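Local coordinates for protein thioesterase (Pseudomonas aeruginosa, PDB 3QY3) that is a hotdog-fold thioesterase that probably hydrolyses the thioester bond of fatty acyl-CoA substrates, at residues A[27-38]-A[93-103]; A[103-111]-A[144-155]. All coordinates share one frame; numbering follows the deposited sequence.

Interaction 1: residues A[27-38]-A[93-103]; sequences QLLHTAHIPVRW and HPATVVVELYA
Val36 and Val97 bring their CG2 methyls to within 3.7 Å of each other on the buried side of an antiparallel strand pair, 28-35 with 96-103. Val99 continues this apolar row beside Ala32, with its CG2 near CG1 of Ile34. Backbone bonds join the strands in regular pairs until, toward Gln27, the first modelled residue, the register slips by one. Here Leu29 and His30 both face Leu101, a classic beta bulge. The carbonyl of Leu101 consequently takes two N-H groups: Leu29 N lies 2.7 Å from Leu101 O and His30 N, on a lone pair, a longer 3.3 Å.

The face carrying Leu28, Thr31, His33, Val98, Glu100 and Tyr102 lies nearer solvent, with Leu28 and His33 exposed and a water bound between side chains. Leu28, with CG anti to its backbone N (chi1 -178°), lays CD1 over one face of the Tyr102 ring, 4.0 Å from the centroid. Beyond the ring, the Tyr102 hydroxyl donates to Glu100 OE1 at 2.8 Å, coming from well above the carboxylate plane, while the water spans Glu100 OE2 and Thr31 OG1. OE1 also forms a salt bridge with Arg116, so the carboxylate has several partners.

Past the last strand pairs, the Trp38 indole turns an edge to the face of the His93 ring, planes at 86°, and Trp38 CB stands over that face at 3.9 Å from the centroid. His93 NE2 is hydrogen-bonded to Glu58 of a second subunit, placing this end at a subunit interface. Helix 51-66 covers the inner face, where Tyr55 meets Val36, Ala59 meets Val99 and Trp63 meets Leu29, the central-helix packing of the hotdog fold; strand 110-119 flanks 96-103 on its other edge.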
loop_
_atom_site.group_PDB
_atom_site.type_symbol
_atom_site.label_atom_id
_atom_site.label_comp_id
_atom_site.label_asym_id
_atom_site.label_seq_id
_atom_site.Cartn_x
_atom_site.Cartn_y
_atom_site.Cartn_z
ATOM N N GLN A 27 -11.944 23.410 18.260
ATOM C CA GLN A 27 -10.892 24.232 17.617
ATOM C C GLN A 27 -10.232 23.507 16.448
ATOM O O GLN A 27 -9.638 22.458 16.649
ATOM C CB GLN A 27 -9.816 24.558 18.629
ATOM C CG GLN A 27 -8.520 25.109 18.032
ATOM C CD GLN A 27 -7.483 25.383 19.109
ATOM O OE1 GLN A 27 -7.641 24.950 20.240
ATOM N NE2 GLN A 27 -6.421 26.110 18.756
ATOM N N LEU A 28 -10.263 24.103 15.256
ATOM C CA LEU A 28 -9.520 23.535 14.089
ATOM C C LEU A 28 -8.023 23.715 14.226
ATOM O O LEU A 28 -7.535 24.847 14.285
ATOM C CB LEU A 28 -9.975 24.205 12.796
ATOM C CG LEU A 28 -9.404 23.769 11.456
ATOM C CD1 LEU A 28 -9.798 22.271 11.165
ATOM C CD2 LEU A 28 -9.966 24.703 10.343
ATOM N N LEU A 29 -7.281 22.607 14.264
ATOM C CA LEU A 29 -5.841 22.627 14.350
ATOM C C LEU A 29 -5.132 22.645 12.982
ATOM O O LEU A 29 -4.080 23.268 12.786
ATOM C CB LEU A 29 -5.404 21.432 15.183
ATOM C CG LEU A 29 -5.746 21.440 16.675
ATOM C CD1 LEU A 29 -5.373 20.087 17.271
ATOM C CD2 LEU A 29 -5.015 22.602 17.406
ATOM N N HIS A 30 -5.670 21.898 12.018
ATOM C CA HIS A 30 -4.993 21.701 10.764
ATOM C C HIS A 30 -5.972 21.228 9.694
ATOM O O HIS A 30 -6.904 20.504 10.009
ATOM C CB HIS A 30 -3.900 20.621 10.868
ATOM C CG HIS A 30 -2.963 20.642 9.718
ATOM N ND1 HIS A 30 -2.014 21.631 9.563
ATOM C CD2 HIS A 30 -2.862 19.838 8.636
ATOM C CE1 HIS A 30 -1.349 21.402 8.437
ATOM N NE2 HIS A 30 -1.830 20.315 7.873
ATOM N N THR A 31 -5.744 21.729 8.480
ATOM C CA THR A 31 -6.441 21.267 7.290
ATOM C C THR A 31 -5.424 20.792 6.303
ATOM O O THR A 31 -4.528 21.557 5.862
ATOM C CB THR A 31 -7.311 22.370 6.691
ATOM O OG1 THR A 31 -8.248 22.845 7.689
ATOM C CG2 THR A 31 -8.071 21.823 5.445
ATOM N N ALA A 32 -5.526 19.507 5.923
ATOM C CA ALA A 32 -4.596 18.936 4.922
ATOM C C ALA A 32 -5.362 18.579 3.665
ATOM O O ALA A 32 -6.527 18.158 3.744
ATOM C CB ALA A 32 -3.857 17.625 5.457
ATOM N N HIS A 33 -4.723 18.726 2.522
ATOM C CA HIS A 33 -5.302 18.334 1.233
ATOM C C HIS A 33 -4.495 17.159 0.698
ATOM O O HIS A 33 -3.291 17.292 0.508
ATOM C CB HIS A 33 -5.246 19.491 0.229
ATOM C CG HIS A 33 -6.216 20.588 0.519
ATOM N ND1 HIS A 33 -6.431 21.635 -0.357
ATOM C CD2 HIS A 33 -7.035 20.801 1.570
ATOM C CE1 HIS A 33 -7.309 22.475 0.175
ATOM N NE2 HIS A 33 -7.690 21.996 1.344
ATOM N N ILE A 34 -5.163 16.026 0.475
ATOM C CA ILE A 34 -4.463 14.773 0.195
ATOM C C ILE A 34 -5.022 14.252 -1.136
ATOM O O ILE A 34 -6.146 13.690 -1.170
ATOM C CB ILE A 34 -4.655 13.671 1.275
ATOM C CG1 ILE A 34 -4.410 14.141 2.755
ATOM C CG2 ILE A 34 -3.802 12.403 0.870
ATOM C CD1 ILE A 34 -3.028 14.601 3.064
ATOM N N PRO A 35 -4.246 14.394 -2.221
ATOM C CA PRO A 35 -4.741 13.831 -3.481
ATOM C C PRO A 35 -4.887 12.330 -3.397
ATOM O O PRO A 35 -3.961 11.630 -2.922
ATOM C CB PRO A 35 -3.654 14.228 -4.506
ATOM C CG PRO A 35 -2.968 15.415 -3.890
ATOM C CD PRO A 35 -3.010 15.194 -2.419
ATOM N N VAL A 36 -5.969 11.839 -3.973
ATOM C CA VAL A 36 -6.224 10.409 -4.126
ATOM C C VAL A 36 -5.484 9.870 -5.317
ATOM O O VAL A 36 -5.464 10.500 -6.371
ATOM C CB VAL A 36 -7.736 10.138 -4.286
ATOM C CG1 VAL A 36 -8.027 8.661 -4.563
ATOM C CG2 VAL A 36 -8.467 10.586 -2.990
ATOM N N ARG A 37 -4.881 8.707 -5.157
ATOM C CA ARG A 37 -4.165 8.028 -6.213
ATOM C C ARG A 37 -5.042 6.936 -6.738
ATOM O O ARG A 37 -5.848 6.374 -5.992
ATOM C CB ARG A 37 -2.858 7.388 -5.688
ATOM C CG ARG A 37 -1.805 8.393 -5.285
ATOM C CD ARG A 37 -0.679 7.661 -4.516
ATOM N NE ARG A 37 0.261 8.583 -3.903
ATOM C CZ ARG A 37 1.193 8.219 -3.032
ATOM N NH1 ARG A 37 1.341 6.944 -2.660
ATOM N NH2 ARG A 37 1.970 9.165 -2.479
ATOM N N TRP A 38 -4.925 6.653 -8.033
ATOM C CA TRP A 38 -5.788 5.660 -8.683
ATOM C C TRP A 38 -5.610 4.330 -7.972
ATOM O O TRP A 38 -6.560 3.584 -7.739
ATOM C CB TRP A 38 -5.428 5.577 -10.148
ATOM C CG TRP A 38 -6.320 4.658 -10.952
ATOM C CD1 TRP A 38 -7.492 4.996 -11.575
ATOM C CD2 TRP A 38 -6.122 3.284 -11.152
ATOM N NE1 TRP A 38 -8.038 3.897 -12.177
ATOM C CE2 TRP A 38 -7.212 2.820 -11.934
ATOM C CE3 TRP A 38 -5.103 2.385 -10.799
ATOM C CZ2 TRP A 38 -7.298 1.497 -12.393
ATOM C CZ3 TRP A 38 -5.227 1.030 -11.228
ATOM C CH2 TRP A 38 -6.329 0.609 -11.987
ATOM N N HIS A 93 -11.658 8.152 -7.342
ATOM C CA HIS A 93 -10.638 8.860 -8.141
ATOM C C HIS A 93 -11.215 9.435 -9.441
ATOM O O HIS A 93 -12.046 8.796 -10.103
ATOM C CB HIS A 93 -9.515 7.866 -8.461
ATOM C CG HIS A 93 -8.316 8.463 -9.143
ATOM N ND1 HIS A 93 -8.236 8.625 -10.502
ATOM C CD2 HIS A 93 -7.147 8.939 -8.637
ATOM C CE1 HIS A 93 -7.056 9.152 -10.815
ATOM N NE2 HIS A 93 -6.363 9.322 -9.704
ATOM N N PRO A 94 -10.745 10.613 -9.868
ATOM C CA PRO A 94 -9.800 11.497 -9.219
ATOM C C PRO A 94 -10.543 12.316 -8.130
ATOM O O PRO A 94 -11.687 12.722 -8.329
ATOM C CB PRO A 94 -9.335 12.413 -10.334
ATOM C CG PRO A 94 -10.400 12.371 -11.344
ATOM C CD PRO A 94 -11.098 11.074 -11.236
ATOM N N ALA A 95 -9.843 12.648 -7.062
ATOM C CA ALA A 95 -10.412 13.444 -6.007
ATOM C C ALA A 95 -9.264 13.896 -5.104
ATOM O O ALA A 95 -8.187 13.299 -5.099
ATOM C CB ALA A 95 -11.433 12.600 -5.168
ATOM N N THR A 96 -9.515 14.969 -4.370
ATOM C CA THR A 96 -8.620 15.424 -3.303
ATOM C C THR A 96 -9.376 15.373 -1.984
ATOM O O THR A 96 -10.412 16.033 -1.805
ATOM C CB THR A 96 -8.088 16.838 -3.581
ATOM O OG1 THR A 96 -7.371 16.794 -4.827
ATOM C CG2 THR A 96 -7.195 17.321 -2.419
ATOM N N VAL A 97 -8.890 14.547 -1.064
ATOM C CA VAL A 97 -9.512 14.432 0.237
ATOM C C VAL A 97 -9.031 15.587 1.106
ATOM O O VAL A 97 -7.871 15.907 1.114
ATOM C CB VAL A 97 -9.212 13.068 0.910
ATOM C CG1 VAL A 97 -9.581 13.089 2.407
ATOM C CG2 VAL A 97 -9.974 11.937 0.144
ATOM N N VAL A 98 -9.944 16.187 1.854
ATOM C CA VAL A 98 -9.641 17.260 2.763
ATOM C C VAL A 98 -9.842 16.682 4.124
ATOM O O VAL A 98 -10.922 16.175 4.479
ATOM C CB VAL A 98 -10.553 18.544 2.536
ATOM C CG1 VAL A 98 -10.272 19.619 3.580
ATOM C CG2 VAL A 98 -10.294 19.131 1.117
ATOM N N VAL A 99 -8.772 16.717 4.894
ATOM C CA VAL A 99 -8.783 16.220 6.249
ATOM C C VAL A 99 -8.709 17.415 7.211
ATOM O O VAL A 99 -7.730 18.191 7.220
ATOM C CB VAL A 99 -7.554 15.347 6.571
ATOM C CG1 VAL A 99 -7.637 14.869 8.051
ATOM C CG2 VAL A 99 -7.515 14.076 5.639
ATOM N N GLU A 100 -9.744 17.609 7.998
ATOM C CA GLU A 100 -9.740 18.587 9.080
ATOM C C GLU A 100 -9.474 17.902 10.413
ATOM O O GLU A 100 -10.177 16.931 10.763
ATOM C CB GLU A 100 -11.099 19.295 9.176
ATOM C CG GLU A 100 -11.461 20.058 7.908
ATOM C CD GLU A 100 -12.857 20.675 7.937
ATOM O OE1 GLU A 100 -13.755 20.177 8.613
ATOM O OE2 GLU A 100 -13.045 21.651 7.237
ATOM N N LEU A 101 -8.443 18.392 11.112
ATOM C CA LEU A 101 -8.092 17.960 12.448
ATOM C C LEU A 101 -8.490 19.011 13.496
ATOM O O LEU A 101 -8.105 20.192 13.415
ATOM C CB LEU A 101 -6.612 17.689 12.532
ATOM C CG LEU A 101 -5.988 16.634 11.595
ATOM C CD1 LEU A 101 -4.446 16.581 11.810
ATOM C CD2 LEU A 101 -6.682 15.277 11.787
ATOM N N TYR A 102 -9.225 18.527 14.492
ATOM C CA TYR A 102 -9.749 19.343 15.606
ATOM C C TYR A 102 -9.181 18.877 16.934
ATOM O O TYR A 102 -8.973 17.704 17.162
ATOM C CB TYR A 102 -11.289 19.264 15.667
ATOM C CG TYR A 102 -11.954 19.878 14.453
ATOM C CD1 TYR A 102 -12.268 21.230 14.420
ATOM C CD2 TYR A 102 -12.284 19.096 13.346
ATOM C CE1 TYR A 102 -12.909 21.789 13.322
ATOM C CE2 TYR A 102 -12.901 19.671 12.232
ATOM C CZ TYR A 102 -13.187 20.993 12.219
ATOM O OH TYR A 102 -13.806 21.532 11.107
ATOM N N ALA A 103 -9.020 19.816 17.861
ATOM C CA ALA A 103 -8.522 19.522 19.190
ATOM C C ALA A 103 -9.652 18.876 19.939
ATOM O O ALA A 103 -10.684 19.547 20.188
ATOM C CB ALA A 103 -8.116 20.851 19.930
HETATM O O HOH W 1 -10.786 23.702 6.778
HETATM O O HOH W 2 -6.899 12.366 -7.729
#

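Interaction 2: residues A[103-111]-A[144-155]; sequences AGRLGTSSL and STPVPDSIRAAI
Ile155 and Leu111 meet tip to tip at the apolar centre, where the short helix 149-155 lies against the turn between two strands. Their CD1 methyls are modelled 3.3 Å apart, shorter than usual for two carbons, and the exact value is doubtful. Ile155 holds CG1 beside its backbone N and anti to its carbonyl carbon (chi1 -57°), a setting that carries CD1 to Leu111 and Leu106; Ile155 CD1 lies 4.0 Å from Leu106 CD1. Higher up the same side chain, Ile155 CG1 rests on the methyl of Ala103. One helical turn earlier, Ile151 sets its CG2 3.9 Å from Leu111 CD2. Trp63 of helix 51-66 touches both Leu111 and Ile151, tying this cluster to the interior.

Moving outward, Val147 carries the apolar surface into the loop before the helix. Its two methyls divide the work: CG1 reaches 4.1 Å to Leu106 CD1, whereas CG2 packs on the backbone of the turn, 3.6 Å from Ser110 N. The backbone of the same residue opens the polar edge, Val147 N donating to Thr108 O over 3.1 Å in a nearly straight bond (168° at the hydrogen), in the plane of the carbonyl. Arg152 runs out extended from the helix and brings NH2 to 2.7 Å from that oxygen, while Val147 O lies over one face of its guanidinium. Farther out, Ser109 comes close to Ser144, though the position of the Ser109 hydroxyl is not certain.

The chemistry is that of an apolar helix face on a strand turn, bordered on one side by polar groups. Aliphatic residues supply most of the buried surface, the Val147 bond fixes the approach of the loop, and the nearby guanidinium would probably polarise the Thr108 carbonyl further.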
loop_
_atom_site.group_PDB
_atom_site.type_symbol
_atom_site.label_atom_id
_atom_site.label_comp_id
_atom_site.label_asym_id
_atom_site.label_seq_id
_atom_site.Cartn_x
_atom_site.Cartn_y
_atom_site.Cartn_z
ATOM N N ALA A 103 -9.020 19.816 17.861
ATOM C CA ALA A 103 -8.522 19.522 19.190
ATOM C C ALA A 103 -9.652 18.876 19.939
ATOM O O ALA A 103 -10.684 19.547 20.188
ATOM C CB ALA A 103 -8.116 20.851 19.930
ATOM N N GLY A 104 -9.434 17.631 20.351
ATOM C CA GLY A 104 -10.278 16.955 21.322
ATOM C C GLY A 104 -9.618 17.112 22.691
ATOM O O GLY A 104 -8.869 18.052 22.937
ATOM N N ARG A 105 -9.893 16.176 23.566
ATOM C CA ARG A 105 -9.413 16.315 24.925
ATOM C C ARG A 105 -7.889 16.125 25.126
ATOM O O ARG A 105 -7.262 15.194 24.594
ATOM C CB ARG A 105 -10.257 15.455 25.842
ATOM C CG ARG A 105 -9.916 14.074 25.924
ATOM C CD ARG A 105 -11.016 13.345 26.707
ATOM N NE ARG A 105 -11.036 11.994 26.234
ATOM C CZ ARG A 105 -11.958 11.476 25.442
ATOM N NH1 ARG A 105 -13.008 12.187 25.037
ATOM N NH2 ARG A 105 -11.811 10.232 25.042
ATOM N N LEU A 106 -7.319 17.050 25.903
ATOM C CA LEU A 106 -5.917 17.071 26.168
ATOM C C LEU A 106 -5.664 16.604 27.598
ATOM O O LEU A 106 -6.216 17.156 28.567
ATOM C CB LEU A 106 -5.415 18.496 25.969
ATOM C CG LEU A 106 -3.944 18.793 26.224
ATOM C CD1 LEU A 106 -3.040 18.177 25.228
ATOM C CD2 LEU A 106 -3.805 20.345 26.299
ATOM N N GLY A 107 -4.833 15.587 27.729
ATOM C CA GLY A 107 -4.400 15.085 29.020
ATOM C C GLY A 107 -2.989 15.587 29.258
ATOM O O GLY A 107 -2.430 16.342 28.440
ATOM N N THR A 108 -2.371 15.152 30.346
ATOM C CA THR A 108 -0.988 15.531 30.580
ATOM C C THR A 108 -0.039 15.008 29.492
ATOM O O THR A 108 0.898 15.709 29.111
ATOM C CB THR A 108 -0.512 15.111 31.989
ATOM O OG1 THR A 108 -0.701 13.696 32.134
ATOM C CG2 THR A 108 -1.315 15.846 33.002
ATOM N N SER A 109 -0.293 13.800 28.986
ATOM C CA SER A 109 0.566 13.184 27.958
ATOM C C SER A 109 -0.237 12.551 26.804
ATOM O O SER A 109 0.268 11.713 26.071
ATOM C CB SER A 109 1.392 12.076 28.583
ATOM O OG SER A 109 0.529 11.130 29.173
ATOM N N SER A 110 -1.468 12.971 26.617
ATOM C CA SER A 110 -2.304 12.404 25.549
ATOM C C SER A 110 -3.156 13.490 24.958
ATOM O O SER A 110 -3.428 14.527 25.596
ATOM C CB SER A 110 -3.170 11.266 26.099
ATOM O OG SER A 110 -4.045 11.706 27.118
ATOM N N LEU A 111 -3.597 13.252 23.730
ATOM C CA LEU A 111 -4.443 14.182 23.054
ATOM C C LEU A 111 -5.320 13.381 22.138
ATOM O O LEU A 111 -4.793 12.538 21.387
ATOM C CB LEU A 111 -3.605 15.158 22.189
ATOM C CG LEU A 111 -4.369 16.058 21.181
ATOM C CD1 LEU A 111 -5.276 17.086 21.901
ATOM C CD2 LEU A 111 -3.374 16.849 20.239
ATOM N N SER A 144 5.131 7.200 29.286
ATOM C CA SER A 144 4.473 8.417 28.870
ATOM C C SER A 144 5.223 9.658 29.346
ATOM O O SER A 144 5.808 9.669 30.438
ATOM C CB SER A 144 3.022 8.413 29.360
ATOM O OG SER A 144 2.959 8.213 30.752
ATOM N N THR A 145 5.226 10.688 28.505
ATOM C CA THR A 145 5.964 11.938 28.746
ATOM C C THR A 145 5.051 13.115 28.412
ATOM O O THR A 145 4.094 12.939 27.689
ATOM C CB THR A 145 7.216 12.004 27.850
ATOM O OG1 THR A 145 6.834 12.032 26.461
ATOM C CG2 THR A 145 8.106 10.788 28.113
ATOM N N PRO A 146 5.345 14.325 28.918
ATOM C CA PRO A 146 4.352 15.371 28.669
ATOM C C PRO A 146 4.180 15.774 27.195
ATOM O O PRO A 146 5.083 15.635 26.367
ATOM C CB PRO A 146 4.843 16.550 29.535
ATOM C CG PRO A 146 5.812 15.934 30.516
ATOM C CD PRO A 146 6.447 14.804 29.773
ATOM N N VAL A 147 2.988 16.210 26.856
ATOM C CA VAL A 147 2.718 16.776 25.537
ATOM C C VAL A 147 3.612 18.045 25.383
ATOM O O VAL A 147 3.792 18.792 26.345
ATOM C CB VAL A 147 1.204 17.113 25.424
ATOM C CG1 VAL A 147 0.884 17.794 24.122
ATOM C CG2 VAL A 147 0.354 15.866 25.605
ATOM N N PRO A 148 4.194 18.262 24.190
ATOM C CA PRO A 148 5.050 19.416 23.918
ATOM C C PRO A 148 4.328 20.724 24.177
ATOM O O PRO A 148 3.102 20.805 24.052
ATOM C CB PRO A 148 5.322 19.301 22.411
ATOM C CG PRO A 148 5.147 17.841 22.109
ATOM C CD PRO A 148 4.062 17.384 23.014
ATOM N N ASP A 149 5.104 21.747 24.508
ATOM C CA ASP A 149 4.557 23.053 24.800
ATOM C C ASP A 149 3.742 23.612 23.648
ATOM O O ASP A 149 2.745 24.278 23.848
ATOM C CB ASP A 149 5.705 24.016 25.106
ATOM C CG ASP A 149 6.447 23.642 26.373
ATOM O OD1 ASP A 149 5.790 22.971 27.235
ATOM O OD2 ASP A 149 7.667 24.051 26.512
ATOM N N SER A 150 4.215 23.356 22.439
ATOM C CA SER A 150 3.578 23.889 21.232
ATOM C C SER A 150 2.093 23.474 21.123
ATOM O O SER A 150 1.219 24.297 20.798
ATOM C CB SER A 150 4.362 23.425 19.995
ATOM O OG SER A 150 4.384 22.014 19.916
ATOM N N ILE A 151 1.818 22.229 21.460
ATOM C CA ILE A 151 0.453 21.709 21.404
ATOM C C ILE A 151 -0.389 22.226 22.550
ATOM O O ILE A 151 -1.507 22.690 22.325
ATOM C CB ILE A 151 0.452 20.169 21.330
ATOM C CG1 ILE A 151 1.021 19.770 19.971
ATOM C CG2 ILE A 151 -0.964 19.593 21.532
ATOM C CD1 ILE A 151 1.477 18.392 19.903
ATOM N N ARG A 152 0.179 22.245 23.757
ATOM C CA ARG A 152 -0.507 22.869 24.863
ATOM C C ARG A 152 -0.811 24.326 24.501
ATOM O O ARG A 152 -1.950 24.753 24.661
ATOM C CB ARG A 152 0.322 22.744 26.145
ATOM C CG ARG A 152 0.447 21.283 26.627
ATOM C CD ARG A 152 1.330 21.148 27.863
ATOM N NE ARG A 152 1.065 19.907 28.605
ATOM C CZ ARG A 152 1.933 19.291 29.420
ATOM N NH1 ARG A 152 3.166 19.778 29.612
ATOM N NH2 ARG A 152 1.566 18.171 30.050
ATOM N N ALA A 153 0.177 25.056 23.970
ATOM C CA ALA A 153 -0.029 26.450 23.539
ATOM C C ALA A 153 -1.124 26.606 22.471
ATOM O O ALA A 153 -1.938 27.555 22.510
ATOM C CB ALA A 153 1.265 27.033 23.030
ATOM N N ALA A 154 -1.127 25.693 21.514
ATOM C CA ALA A 154 -2.068 25.761 20.394
ATOM C C ALA A 154 -3.487 25.578 20.938
ATOM O O ALA A 154 -4.373 26.426 20.731
ATOM C CB ALA A 154 -1.731 24.706 19.395
ATOM N N ILE A 155 -3.661 24.507 21.706
ATOM C CA ILE A 155 -4.940 24.187 22.343
ATOM C C ILE A 155 -5.272 25.163 23.486
ATOM O O ILE A 155 -6.309 25.830 23.462
ATOM C CB ILE A 155 -4.923 22.736 22.883
ATOM C CG1 ILE A 155 -4.621 21.757 21.748
ATOM C CG2 ILE A 155 -6.268 22.391 23.552
ATOM C CD1 ILE A 155 -4.558 20.342 22.162
#

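How the interactions relate
Interactions 1 and 2 illustrate how one long strand can serve two unlike contacts in series. Strand 96-106 pairs with strand 28-35 in interaction 1, then runs through the shared Ala103 into the turn that receives helix 149-155 in interaction 2. Their centres lie about 22 Å apart, on opposite sides of the chain's centre, yet the two meet directly: Gln27 NE2 is 2.9 Å from Ala154 O, a probable hydrogen bond from the start of the modelled chain to the closing helix. Helix 51-66 borders both contacts, but of the two only interaction 1 meets other subunits of the assembly.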